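Local coordinates for protein solute carrier family 15 member 1 (Mus musculus, PDB 5A9D) that carries di- and tripeptides together with protons across the intestinal cell membrane, and is represented here by its extracellular domain, at residues 10-15 against 72-77. Numbering follows the deposited sequence.
Sequences LNIGNN and TLLVWN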
loop_
_atom_site.group_PDB
_atom_site.type_symbol
_atom_site.label_atom_id
_atom_site.label_comp_id
_atom_site.label_asym_id
_atom_site.label_seq_id
_atom_site.Cartn_x
_atom_site.Cartn_y
_atom_site.Cartn_z
ATOM N N LEU A 10 8.600 4.994 -14.767
ATOM C CA LEU A 10 8.551 6.442 -14.769
ATOM C C LEU A 10 9.958 6.941 -14.450
ATOM O O LEU A 10 10.508 6.685 -13.375
ATOM C CB LEU A 10 7.463 6.972 -13.778
ATOM C CG LEU A 10 7.472 8.467 -13.376
ATOM C CD1 LEU A 10 7.247 9.395 -14.573
ATOM C CD2 LEU A 10 6.399 8.769 -12.328
ATOM N N ASN A 11 10.549 7.606 -15.425
ATOM C CA ASN A 11 11.869 8.196 -15.337
ATOM C C ASN A 11 11.731 9.592 -14.761
ATOM O O ASN A 11 11.255 10.499 -15.446
ATOM C CB ASN A 11 12.515 8.229 -16.723
ATOM C CG ASN A 11 13.929 8.740 -16.703
ATOM O OD1 ASN A 11 14.426 9.201 -15.689
ATOM N ND2 ASN A 11 14.598 8.685 -17.829
ATOM N N ILE A 12 12.169 9.764 -13.507
ATOM C CA ILE A 12 12.105 11.025 -12.767
ATOM C C ILE A 12 13.489 11.680 -12.597
ATOM O O ILE A 12 13.628 12.614 -11.805
ATOM C CB ILE A 12 11.351 10.864 -11.417
ATOM C CG1 ILE A 12 12.043 9.853 -10.464
ATOM C CG2 ILE A 12 9.904 10.492 -11.661
ATOM C CD1 ILE A 12 11.459 9.831 -9.039
ATOM N N GLY A 13 14.483 11.194 -13.345
ATOM C CA GLY A 13 15.840 11.748 -13.339
ATOM C C GLY A 13 16.005 12.805 -14.416
ATOM O O GLY A 13 15.012 13.253 -14.986
ATOM N N ASN A 14 17.241 13.211 -14.715
ATOM C CA ASN A 14 17.539 14.252 -15.712
ATOM C C ASN A 14 18.190 13.723 -17.026
ATOM O O ASN A 14 18.741 14.501 -17.797
ATOM C CB ASN A 14 18.410 15.357 -15.083
ATOM C CG ASN A 14 19.742 14.873 -14.558
ATOM O OD1 ASN A 14 20.236 13.786 -14.912
ATOM N ND2 ASN A 14 20.359 15.676 -13.691
ATOM N N ASN A 15 18.141 12.406 -17.261
ATOM C CA ASN A 15 18.734 11.843 -18.476
ATOM C C ASN A 15 17.938 10.617 -18.981
ATOM O O ASN A 15 16.988 10.174 -18.334
ATOM C CB ASN A 15 20.246 11.508 -18.244
ATOM C CG ASN A 15 20.556 10.340 -17.310
ATOM O OD1 ASN A 15 19.688 9.751 -16.642
ATOM N ND2 ASN A 15 21.827 9.993 -17.215
ATOM N N THR A 72 4.705 0.792 -10.150
ATOM C CA THR A 72 5.392 1.847 -10.881
ATOM C C THR A 72 6.848 1.711 -10.488
ATOM O O THR A 72 7.174 1.841 -9.313
ATOM C CB THR A 72 4.845 3.244 -10.571
ATOM O OG1 THR A 72 3.578 3.329 -11.184
ATOM C CG2 THR A 72 5.736 4.390 -11.145
ATOM N N LEU A 73 7.709 1.431 -11.468
ATOM C CA LEU A 73 9.131 1.391 -11.258
ATOM C C LEU A 73 9.654 2.820 -11.482
ATOM O O LEU A 73 9.729 3.306 -12.629
ATOM C CB LEU A 73 9.823 0.366 -12.185
ATOM C CG LEU A 73 11.379 0.277 -12.090
ATOM C CD1 LEU A 73 11.859 -0.203 -10.695
ATOM C CD2 LEU A 73 11.943 -0.631 -13.181
ATOM N N LEU A 74 9.967 3.517 -10.382
ATOM C CA LEU A 74 10.521 4.864 -10.479
ATOM C C LEU A 74 12.004 4.689 -10.739
ATOM O O LEU A 74 12.617 3.864 -10.076
ATOM C CB LEU A 74 10.337 5.668 -9.174
ATOM C CG LEU A 74 8.928 6.068 -8.746
ATOM C CD1 LEU A 74 8.983 6.761 -7.401
ATOM C CD2 LEU A 74 8.295 7.031 -9.750
ATOM N N VAL A 75 12.564 5.390 -11.756
ATOM C CA VAL A 75 14.002 5.333 -12.075
ATOM C C VAL A 75 14.571 6.767 -12.141
ATOM O O VAL A 75 13.867 7.691 -12.577
ATOM C CB VAL A 75 14.362 4.485 -13.342
ATOM C CG1 VAL A 75 13.947 3.016 -13.175
ATOM C CG2 VAL A 75 13.745 5.066 -14.625
ATOM N N TRP A 76 15.818 6.957 -11.704
ATOM C CA TRP A 76 16.503 8.252 -11.741
ATOM C C TRP A 76 18.018 8.051 -11.779
ATOM O O TRP A 76 18.500 6.953 -11.498
ATOM C CB TRP A 76 16.048 9.226 -10.621
ATOM C CG TRP A 76 16.353 8.797 -9.215
ATOM C CD1 TRP A 76 17.365 9.257 -8.425
ATOM C CD2 TRP A 76 15.568 7.916 -8.389
ATOM N NE1 TRP A 76 17.275 8.706 -7.171
ATOM C CE2 TRP A 76 16.199 7.853 -7.129
ATOM C CE3 TRP A 76 14.409 7.142 -8.608
ATOM C CZ2 TRP A 76 15.736 7.032 -6.098
ATOM C CZ3 TRP A 76 13.932 6.348 -7.584
ATOM C CH2 TRP A 76 14.602 6.280 -6.347
ATOM N N ASN A 77 18.744 9.071 -12.205
ATOM C CA ASN A 77 20.203 9.039 -12.332
ATOM C C ASN A 77 20.916 9.120 -10.959
ATOM O O ASN A 77 20.466 9.899 -10.108
ATOM C CB ASN A 77 20.658 10.167 -13.265
ATOM C CG ASN A 77 20.395 11.560 -12.732
ATOM O OD1 ASN A 77 19.245 12.010 -12.617
ATOM N ND2 ASN A 77 21.465 12.276 -12.390
#
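Strands 4-11 and 69-76 pair in parallel as the two inner strands of one sheet of an immunoglobulin-like sandwich, between 32-41 and 80-88. This puts Leu10 beside Leu74 and Asn11 beside Val75. Leu10 uses both its N and its O toward this strand: Leu10 N donates to Leu73 O (2.9 Å), and Leu10 O accepts from Val75 N (2.9 Å). Ile12 N then meets Val75 O at 2.8 Å, almost head-on to the carbonyl (C=O...N 178°).

Leu10 and Leu74 run next to each other on one face of the sheet, with their CD2 methyls 3.6 Å apart. This face turns to the second subunit, where Val102 packs on Leu10 and His124 stacks on the Trp76 ring. Ile12 runs alongside Trp76, its CD1 4.0 Å from CE3 of the indole. On the other face, Val75 CG2 packs against Asn11 CA, 3.7 Å away. There Val75 also touches Met17, Val19 and Ile50 of the opposing sheet.

Past the bridge at Asn11, residues 12-15 leave the strand and turn. CG of Asn11 is anti to its own N (chi1 -176°), which carries the amide forward along the chain. Asn11 OD1 accepts from Gly13 N, 3.1 Å away, in an Asx turn. Asn11 ND2 donates to Asn15 O at 2.9 Å, in the carbonyl plane. ND2 also bonds Leu28 O. Replacing Asn11 with a leucine would probably leave Gly13 N, Asn15 O and Leu28 O without these partners and free the turn to shift.

Gly13 passes close against Trp76 CB. Asn14 N reaches the poorly ordered Asn77 OD1 from above its carbonyl plane. The strand end is thus held by backbone bonds, and the buried Asn11 amide, bonded at both ends, probably fixes the turn that follows.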